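Local coordinates for SWD1-like protein (Myceliophthora thermophila, PDB 6E29) that probably serves as a WD-repeat beta-propeller scaffold subunit of the COMPASS histone H3K4 methyltransferase, contributing its propeller domain to assembly of the complex, at residues A127-L135 / H174-T182; R145-K153 / N198-I207. One frame throughout, in Å; residues are numbered along the deposited sequence.

Interaction 1. Residues A127-L135 / H174-T182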
# COMPACT_ATOMS: atom_id res chain seq x y z
N ALA B 127 0.77 -9.34 -1.38
CA ALA B 127 2.01 -9.51 -2.14
C ALA B 127 3.07 -10.05 -1.18
O ALA B 127 3.17 -9.60 -0.03
CB ALA B 127 2.44 -8.18 -2.79
N LEU B 128 3.85 -11.03 -1.63
CA LEU B 128 4.78 -11.77 -0.78
C LEU B 128 6.21 -11.61 -1.27
O LEU B 128 6.47 -11.62 -2.48
CB LEU B 128 4.43 -13.23 -0.77
CG LEU B 128 3.04 -13.48 -0.23
CD1 LEU B 128 2.75 -14.95 -0.39
CD2 LEU B 128 3.03 -13.05 1.27
N PHE B 129 7.15 -11.48 -0.32
CA PHE B 129 8.55 -11.38 -0.66
C PHE B 129 9.02 -12.66 -1.37
O PHE B 129 8.92 -13.77 -0.84
CB PHE B 129 9.37 -11.09 0.61
CG PHE B 129 10.86 -10.99 0.37
CD1 PHE B 129 11.38 -9.94 -0.39
CD2 PHE B 129 11.72 -11.92 0.90
CE1 PHE B 129 12.75 -9.85 -0.61
CE2 PHE B 129 13.10 -11.83 0.68
CZ PHE B 129 13.61 -10.80 -0.09
N GLU B 130 9.51 -12.50 -2.60
CA GLU B 130 10.07 -13.61 -3.36
C GLU B 130 9.09 -14.78 -3.44
O GLU B 130 9.50 -15.94 -3.46
CB GLU B 130 11.41 -14.08 -2.77
CG GLU B 130 12.48 -12.99 -2.78
CD GLU B 130 13.88 -13.46 -2.32
OE1 GLU B 130 14.01 -14.50 -1.61
OE2 GLU B 130 14.85 -12.76 -2.72
N ASP B 131 7.79 -14.49 -3.46
CA ASP B 131 6.77 -15.52 -3.59
C ASP B 131 5.60 -14.98 -4.40
O ASP B 131 5.52 -13.79 -4.69
CB ASP B 131 6.32 -16.03 -2.23
CG ASP B 131 6.11 -17.51 -2.23
OD1 ASP B 131 5.71 -18.06 -3.32
OD2 ASP B 131 6.38 -18.11 -1.15
N GLN B 132 4.70 -15.90 -4.79
CA GLN B 132 3.59 -15.54 -5.66
C GLN B 132 2.54 -14.73 -4.90
O GLN B 132 2.21 -15.06 -3.75
CB GLN B 132 2.93 -16.81 -6.21
CG GLN B 132 3.92 -17.76 -6.88
CD GLN B 132 3.55 -19.23 -6.68
OE1 GLN B 132 3.19 -19.92 -7.63
NE2 GLN B 132 3.65 -19.72 -5.42
N PRO B 133 1.92 -13.74 -5.54
CA PRO B 133 0.86 -12.97 -4.86
C PRO B 133 -0.39 -13.82 -4.71
O PRO B 133 -0.60 -14.74 -5.48
CB PRO B 133 0.60 -11.80 -5.82
CG PRO B 133 0.95 -12.36 -7.18
CD PRO B 133 2.13 -13.28 -6.92
N MET B 134 -1.20 -13.50 -3.69
CA MET B 134 -2.30 -14.40 -3.34
C MET B 134 -3.60 -13.63 -3.11
O MET B 134 -3.61 -12.53 -2.56
CB MET B 134 -1.99 -15.21 -2.06
CG MET B 134 -0.73 -16.05 -2.11
SD MET B 134 -0.88 -17.46 -3.23
CE MET B 134 -2.16 -18.37 -2.42
N LEU B 135 -4.70 -14.23 -3.57
CA LEU B 135 -6.05 -13.81 -3.22
C LEU B 135 -6.62 -14.85 -2.25
O LEU B 135 -6.70 -16.04 -2.57
CB LEU B 135 -6.91 -13.70 -4.48
CG LEU B 135 -8.28 -13.05 -4.31
CD1 LEU B 135 -8.08 -11.72 -3.71
CD2 LEU B 135 -8.98 -12.89 -5.66
N HIS B 174 9.86 -11.73 -12.84
CA HIS B 174 8.78 -10.76 -12.66
C HIS B 174 8.00 -11.14 -11.42
O HIS B 174 7.28 -12.14 -11.43
CB HIS B 174 7.86 -10.76 -13.86
CG HIS B 174 8.49 -10.28 -15.11
ND1 HIS B 174 8.12 -9.08 -15.70
CD2 HIS B 174 9.42 -10.83 -15.93
CE1 HIS B 174 8.83 -8.91 -16.80
NE2 HIS B 174 9.62 -9.96 -16.97
N MET B 175 8.17 -10.41 -10.33
CA MET B 175 7.51 -10.79 -9.09
C MET B 175 6.69 -9.61 -8.59
O MET B 175 7.07 -8.45 -8.77
CB MET B 175 8.51 -11.22 -8.04
CG MET B 175 9.36 -12.36 -8.59
SD MET B 175 10.24 -13.26 -7.38
CE MET B 175 11.15 -11.92 -6.60
N THR B 176 5.54 -9.91 -7.98
CA THR B 176 4.62 -8.85 -7.61
C THR B 176 4.94 -8.31 -6.21
O THR B 176 5.07 -9.07 -5.24
CB THR B 176 3.19 -9.40 -7.65
OG1 THR B 176 2.86 -9.77 -9.00
CG2 THR B 176 2.19 -8.42 -7.10
N THR B 177 5.01 -6.98 -6.10
CA THR B 177 5.56 -6.35 -4.90
C THR B 177 4.56 -5.45 -4.23
O THR B 177 4.82 -5.00 -3.11
CB THR B 177 6.80 -5.53 -5.24
OG1 THR B 177 6.49 -4.76 -6.42
CG2 THR B 177 8.00 -6.45 -5.47
N ALA B 178 3.42 -5.20 -4.86
CA ALA B 178 2.44 -4.28 -4.30
C ALA B 178 1.14 -4.61 -4.99
O ALA B 178 1.15 -4.94 -6.18
CB ALA B 178 2.78 -2.78 -4.55
N ILE B 179 0.03 -4.52 -4.28
CA ILE B 179 -1.24 -4.83 -4.93
C ILE B 179 -2.36 -4.10 -4.21
O ILE B 179 -2.34 -4.01 -2.98
CB ILE B 179 -1.47 -6.35 -4.95
CG1 ILE B 179 -2.65 -6.69 -5.87
CG2 ILE B 179 -1.61 -6.90 -3.47
CD1 ILE B 179 -2.80 -8.19 -6.11
N VAL B 180 -3.33 -3.59 -4.97
CA VAL B 180 -4.49 -2.92 -4.38
C VAL B 180 -5.73 -3.31 -5.17
O VAL B 180 -5.64 -3.67 -6.35
CB VAL B 180 -4.38 -1.36 -4.37
CG1 VAL B 180 -3.26 -0.91 -3.49
CG2 VAL B 180 -4.17 -0.80 -5.78
N TYR B 181 -6.91 -3.19 -4.55
CA TYR B 181 -8.14 -3.41 -5.33
C TYR B 181 -8.55 -2.10 -5.98
O TYR B 181 -8.37 -1.02 -5.39
CB TYR B 181 -9.30 -3.84 -4.40
CG TYR B 181 -9.23 -5.25 -3.85
CD1 TYR B 181 -8.53 -5.53 -2.68
CD2 TYR B 181 -9.95 -6.29 -4.48
CE1 TYR B 181 -8.49 -6.82 -2.16
CE2 TYR B 181 -9.95 -7.61 -3.95
CZ TYR B 181 -9.22 -7.85 -2.80
OH TYR B 181 -9.20 -9.10 -2.26
N THR B 182 -9.19 -2.18 -7.14
CA THR B 182 -9.93 -1.03 -7.65
C THR B 182 -11.14 -0.78 -6.74
O THR B 182 -11.46 -1.60 -5.87
CB THR B 182 -10.40 -1.25 -9.08
OG1 THR B 182 -11.34 -2.34 -9.10
CG2 THR B 182 -9.19 -1.50 -10.02
O HOH W 1 3.78 -11.38 -4.39
O HOH W 2 7.25 -11.01 -4.85
O HOH W 3 5.59 -12.63 -7.32
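The ring of Tyr-181 meets Leu-135 obliquely: Leu-135 CD1 lies 3.2 Å from Tyr-181 OH and 4.1 Å from Tyr-181 CZ. Leu-135 reaches it because CG is anti to the backbone N (chi1 -170°). The same hydroxyl is hydrogen-bonded to Gln-123, and the ring also meets His-117 with the planes at about 60°. In the turn earlier in 127-135, Glu-130 CG sits over the centre of one face of the neighbouring Phe-129 ring; this type II turn, from Leu-128 to Asp-131, joins two strands of one propeller blade.

Strand 176-181, the first of the next blade, packs against that blade through Pro-133, Ala-127 and Ile-179, among others. The Pro-133 ring crosses Thr-176 at about a right angle, with Pro-133 CG 3.7 Å from Thr-176 OG1, whose polar partner is Ser-150. Ala-127 CB rests 3.7 Å from Thr-176 O, and Ile-179 CG2 comes within 4.0 Å of Ala-127 N. Nearer the turn, Met-175 bends at chi3 (-56°), setting CE 3.8 Å from Glu-130 CA.

No hydrogen bond runs directly between the two segments; ordered waters bridge them instead. One accepts from Leu-128 N, lies 2.8 Å from Thr-176 O and also reaches Asp-131 O. Another accepts from Thr-176 N and donates to Asp-131 O, and a third lies close to both Leu-128 O and Thr-176 O. The blades therefore meet by van der Waals contact of side chains with each other and with the backbone, while waters beside the turn carry the polar link between Leu-128, Asp-131 and Thr-176.

Interaction 2. Residues R145-K153 / N198-I207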
# COMPACT_ATOMS: atom_id res chain seq x y z
N ARG B 145 -7.22 -20.26 -0.52
CA ARG B 145 -6.24 -19.40 -1.14
C ARG B 145 -6.28 -19.60 -2.65
O ARG B 145 -6.53 -20.70 -3.14
CB ARG B 145 -4.82 -19.71 -0.63
CG ARG B 145 -4.70 -19.91 0.86
CD ARG B 145 -3.25 -19.98 1.32
NE ARG B 145 -3.20 -20.34 2.73
CZ ARG B 145 -2.13 -20.18 3.51
NH1 ARG B 145 -1.02 -19.67 3.01
NH2 ARG B 145 -2.18 -20.52 4.79
N TYR B 146 -6.01 -18.52 -3.39
CA TYR B 146 -5.96 -18.56 -4.85
C TYR B 146 -4.68 -17.89 -5.31
O TYR B 146 -4.41 -16.76 -4.90
CB TYR B 146 -7.14 -17.81 -5.44
CG TYR B 146 -8.44 -18.45 -5.06
CD1 TYR B 146 -9.14 -18.01 -3.97
CD2 TYR B 146 -8.96 -19.50 -5.81
CE1 TYR B 146 -10.34 -18.59 -3.62
CE2 TYR B 146 -10.14 -20.10 -5.46
CZ TYR B 146 -10.84 -19.62 -4.36
OH TYR B 146 -12.02 -20.19 -3.96
N VAL B 147 -3.88 -18.58 -6.14
CA VAL B 147 -2.63 -17.96 -6.60
C VAL B 147 -2.96 -16.86 -7.61
O VAL B 147 -3.80 -17.04 -8.51
CB VAL B 147 -1.69 -19.00 -7.24
CG1 VAL B 147 -0.39 -18.30 -7.74
CG2 VAL B 147 -1.35 -20.09 -6.30
N LEU B 148 -2.32 -15.79 -7.50
CA LEU B 148 -2.53 -14.75 -8.51
C LEU B 148 -1.34 -14.69 -9.46
O LEU B 148 -0.21 -15.05 -9.09
CB LEU B 148 -2.73 -13.38 -7.85
CG LEU B 148 -4.04 -13.06 -7.14
CD1 LEU B 148 -3.88 -11.72 -6.44
CD2 LEU B 148 -5.17 -13.00 -8.16
N PRO B 149 -1.56 -14.29 -10.71
CA PRO B 149 -0.47 -14.31 -11.69
C PRO B 149 0.39 -13.06 -11.59
O PRO B 149 -0.09 -11.96 -11.32
CB PRO B 149 -1.20 -14.35 -13.04
CG PRO B 149 -2.42 -13.57 -12.80
CD PRO B 149 -2.83 -13.82 -11.32
N SER B 150 1.69 -13.24 -11.80
CA SER B 150 2.60 -12.12 -11.95
C SER B 150 2.82 -11.74 -13.40
O SER B 150 3.17 -10.59 -13.69
CB SER B 150 3.97 -12.44 -11.35
OG SER B 150 4.00 -12.13 -9.97
N VAL B 151 2.63 -12.70 -14.29
CA VAL B 151 2.98 -12.54 -15.68
C VAL B 151 1.85 -13.20 -16.51
O VAL B 151 1.27 -14.16 -16.02
CB VAL B 151 4.35 -13.20 -15.90
CG1 VAL B 151 4.32 -14.17 -16.95
CG2 VAL B 151 5.34 -12.16 -16.06
N PRO B 152 1.50 -12.63 -17.65
CA PRO B 152 0.52 -13.27 -18.54
C PRO B 152 0.92 -14.69 -18.92
O PRO B 152 2.10 -15.09 -18.90
CB PRO B 152 0.52 -12.36 -19.78
CG PRO B 152 1.13 -11.06 -19.33
CD PRO B 152 2.11 -11.43 -18.27
N LYS B 153 -0.08 -15.46 -19.31
CA LYS B 153 0.14 -16.85 -19.63
C LYS B 153 0.66 -16.96 -21.06
O LYS B 153 0.03 -16.47 -22.00
CB LYS B 153 -1.13 -17.67 -19.45
CG LYS B 153 -0.84 -19.12 -19.12
CD LYS B 153 0.07 -19.23 -17.89
CE LYS B 153 -0.16 -20.56 -17.13
NZ LYS B 153 0.56 -21.72 -17.80
N ASN B 198 0.20 -4.31 -13.57
CA ASN B 198 -0.72 -5.34 -14.05
C ASN B 198 -2.12 -5.01 -13.60
O ASN B 198 -2.30 -4.65 -12.44
CB ASN B 198 -0.40 -6.72 -13.44
CG ASN B 198 0.89 -7.28 -13.91
OD1 ASN B 198 1.36 -6.89 -14.97
ND2 ASN B 198 1.47 -8.21 -13.15
N ILE B 199 -3.10 -5.19 -14.48
CA ILE B 199 -4.50 -5.12 -14.10
C ILE B 199 -5.02 -6.54 -14.16
O ILE B 199 -4.86 -7.20 -15.20
CB ILE B 199 -5.33 -4.21 -15.02
CG1 ILE B 199 -4.77 -2.80 -15.05
CG2 ILE B 199 -6.79 -4.13 -14.51
CD1 ILE B 199 -5.56 -1.82 -15.94
N ILE B 200 -5.56 -7.03 -13.05
CA ILE B 200 -5.99 -8.42 -12.89
C ILE B 200 -7.49 -8.42 -12.68
O ILE B 200 -7.99 -7.71 -11.80
CB ILE B 200 -5.28 -9.09 -11.69
CG1 ILE B 200 -3.77 -8.99 -11.87
CG2 ILE B 200 -5.69 -10.61 -11.49
CD1 ILE B 200 -2.98 -9.51 -10.66
N ASP B 201 -8.21 -9.22 -13.48
CA ASP B 201 -9.62 -9.50 -13.22
C ASP B 201 -9.73 -10.35 -11.95
O ASP B 201 -9.17 -11.44 -11.88
CB ASP B 201 -10.20 -10.24 -14.43
CG ASP B 201 -11.71 -10.41 -14.38
OD1 ASP B 201 -12.20 -10.96 -13.38
OD2 ASP B 201 -12.38 -10.01 -15.36
N ALA B 202 -10.41 -9.83 -10.92
CA ALA B 202 -10.39 -10.55 -9.66
C ALA B 202 -11.25 -11.81 -9.70
O ALA B 202 -11.10 -12.68 -8.84
CB ALA B 202 -10.83 -9.64 -8.51
N ARG B 203 -12.15 -11.93 -10.67
CA ARG B 203 -12.93 -13.16 -10.72
C ARG B 203 -12.26 -14.23 -11.57
O ARG B 203 -12.24 -15.40 -11.18
CB ARG B 203 -14.35 -12.88 -11.21
CG ARG B 203 -15.10 -14.15 -11.59
CD ARG B 203 -16.02 -13.94 -12.80
NE ARG B 203 -15.41 -14.38 -14.06
CZ ARG B 203 -15.92 -14.13 -15.26
NH1 ARG B 203 -17.07 -13.46 -15.37
NH2 ARG B 203 -15.30 -14.57 -16.37
N THR B 204 -11.67 -13.86 -12.72
CA THR B 204 -10.91 -14.83 -13.50
C THR B 204 -9.50 -15.05 -12.98
O THR B 204 -8.90 -16.09 -13.26
CB THR B 204 -10.85 -14.38 -14.96
OG1 THR B 204 -9.92 -13.30 -15.09
CG2 THR B 204 -12.24 -13.96 -15.49
N ARG B 205 -8.95 -14.08 -12.24
CA ARG B 205 -7.56 -14.11 -11.78
C ARG B 205 -6.60 -14.11 -12.94
O ARG B 205 -5.47 -14.56 -12.81
CB ARG B 205 -7.28 -15.30 -10.85
CG ARG B 205 -8.19 -15.24 -9.61
CD ARG B 205 -7.88 -16.32 -8.60
NE ARG B 205 -7.90 -17.66 -9.22
CZ ARG B 205 -9.00 -18.40 -9.34
NH1 ARG B 205 -10.16 -17.94 -8.88
NH2 ARG B 205 -8.93 -19.61 -9.91
N GLU B 206 -7.04 -13.62 -14.09
CA GLU B 206 -6.15 -13.46 -15.22
C GLU B 206 -5.79 -12.00 -15.42
O GLU B 206 -6.58 -11.08 -15.14
CB GLU B 206 -6.79 -14.02 -16.49
CG GLU B 206 -7.53 -15.33 -16.19
CD GLU B 206 -7.69 -16.22 -17.39
OE1 GLU B 206 -8.18 -15.73 -18.43
OE2 GLU B 206 -7.34 -17.43 -17.29
N ILE B 207 -4.57 -11.78 -15.91
CA ILE B 207 -4.12 -10.45 -16.25
C ILE B 207 -4.80 -10.02 -17.53
O ILE B 207 -4.76 -10.73 -18.53
CB ILE B 207 -2.59 -10.41 -16.38
CG1 ILE B 207 -1.93 -10.61 -15.01
CG2 ILE B 207 -2.14 -9.12 -17.00
CD1 ILE B 207 -0.44 -10.88 -15.07
O HOH W 4 0.70 -9.32 -10.59
O HOH W 5 3.82 -8.35 -15.27
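Leu-148 and Arg-205 bring their CA atoms to 6.0 Å, and Pro-152 and Ile-207 to 5.9 Å, so the chain leaving strand 144-147 runs beside the hairpin turn of the next blade. In this WD-type beta-propeller, strand 144-147 is the outermost of its blade, and the turn links strands 196-201 and 207-212. Asp-201 OD1 shapes the turn, accepting from the backbone N of Arg-203 (an Asx turn) and of Thr-204.

Arg-205, at positive phi (62°) in the turn, lays its side chain against the neighbouring blade. Its CD touches Tyr-146 CB at 3.6 Å, and a bend at chi3 puts Tyr-146 CD2 over the centre of one guanidinium face. Ring and guanidinium planes are 29° apart; Val-147 O lies at the guanidinium edge. The Leu-148 side chain crosses that of Arg-205 at about a right angle, CD2 against CG, and CD2 also meets Ile-200 CG2 at 4.1 Å.

Pro-149 packs on the turn: its CD is 3.1 Å from Arg-205 O and its CG 3.7 Å from Ile-207 CG1, the two side chains passing in opposite directions. Asn-198, whose OD1 is held by Ser-210, is tied in by two waters: one joins its ND2 to Pro-149 O, the other its OD1 to Ser-150 O. In the Ser-150 conformer described, ND2 also donates to Ser-150 O over 3.0 Å, from above the carbonyl plane and with a bent N-H...O angle of 138°.

Both interactions join the same two propeller blades, the four-stranded sheets spanning 111-147 and 176-212, and their centres are 10 Å apart. Interaction 1 lies about 11 Å from the centre of the chain and is mostly buried; interaction 2, about 18 Å out, is only partly buried and engages strand 144-147, the chain after it and the turn between 196-201 and 207-212. Both carry bridging waters; interaction 1 has no direct hydrogen bond between its segments, whereas interaction 2 adds an amide bond and an arginine laid on a tyrosine. They are physically continuous: Leu-135 O and Tyr-146 N, 2.7 Å apart, link neighbouring strands of the first blade, and Thr-176 OG1 meets Ser-150 OG at 2.8 Å across the blades.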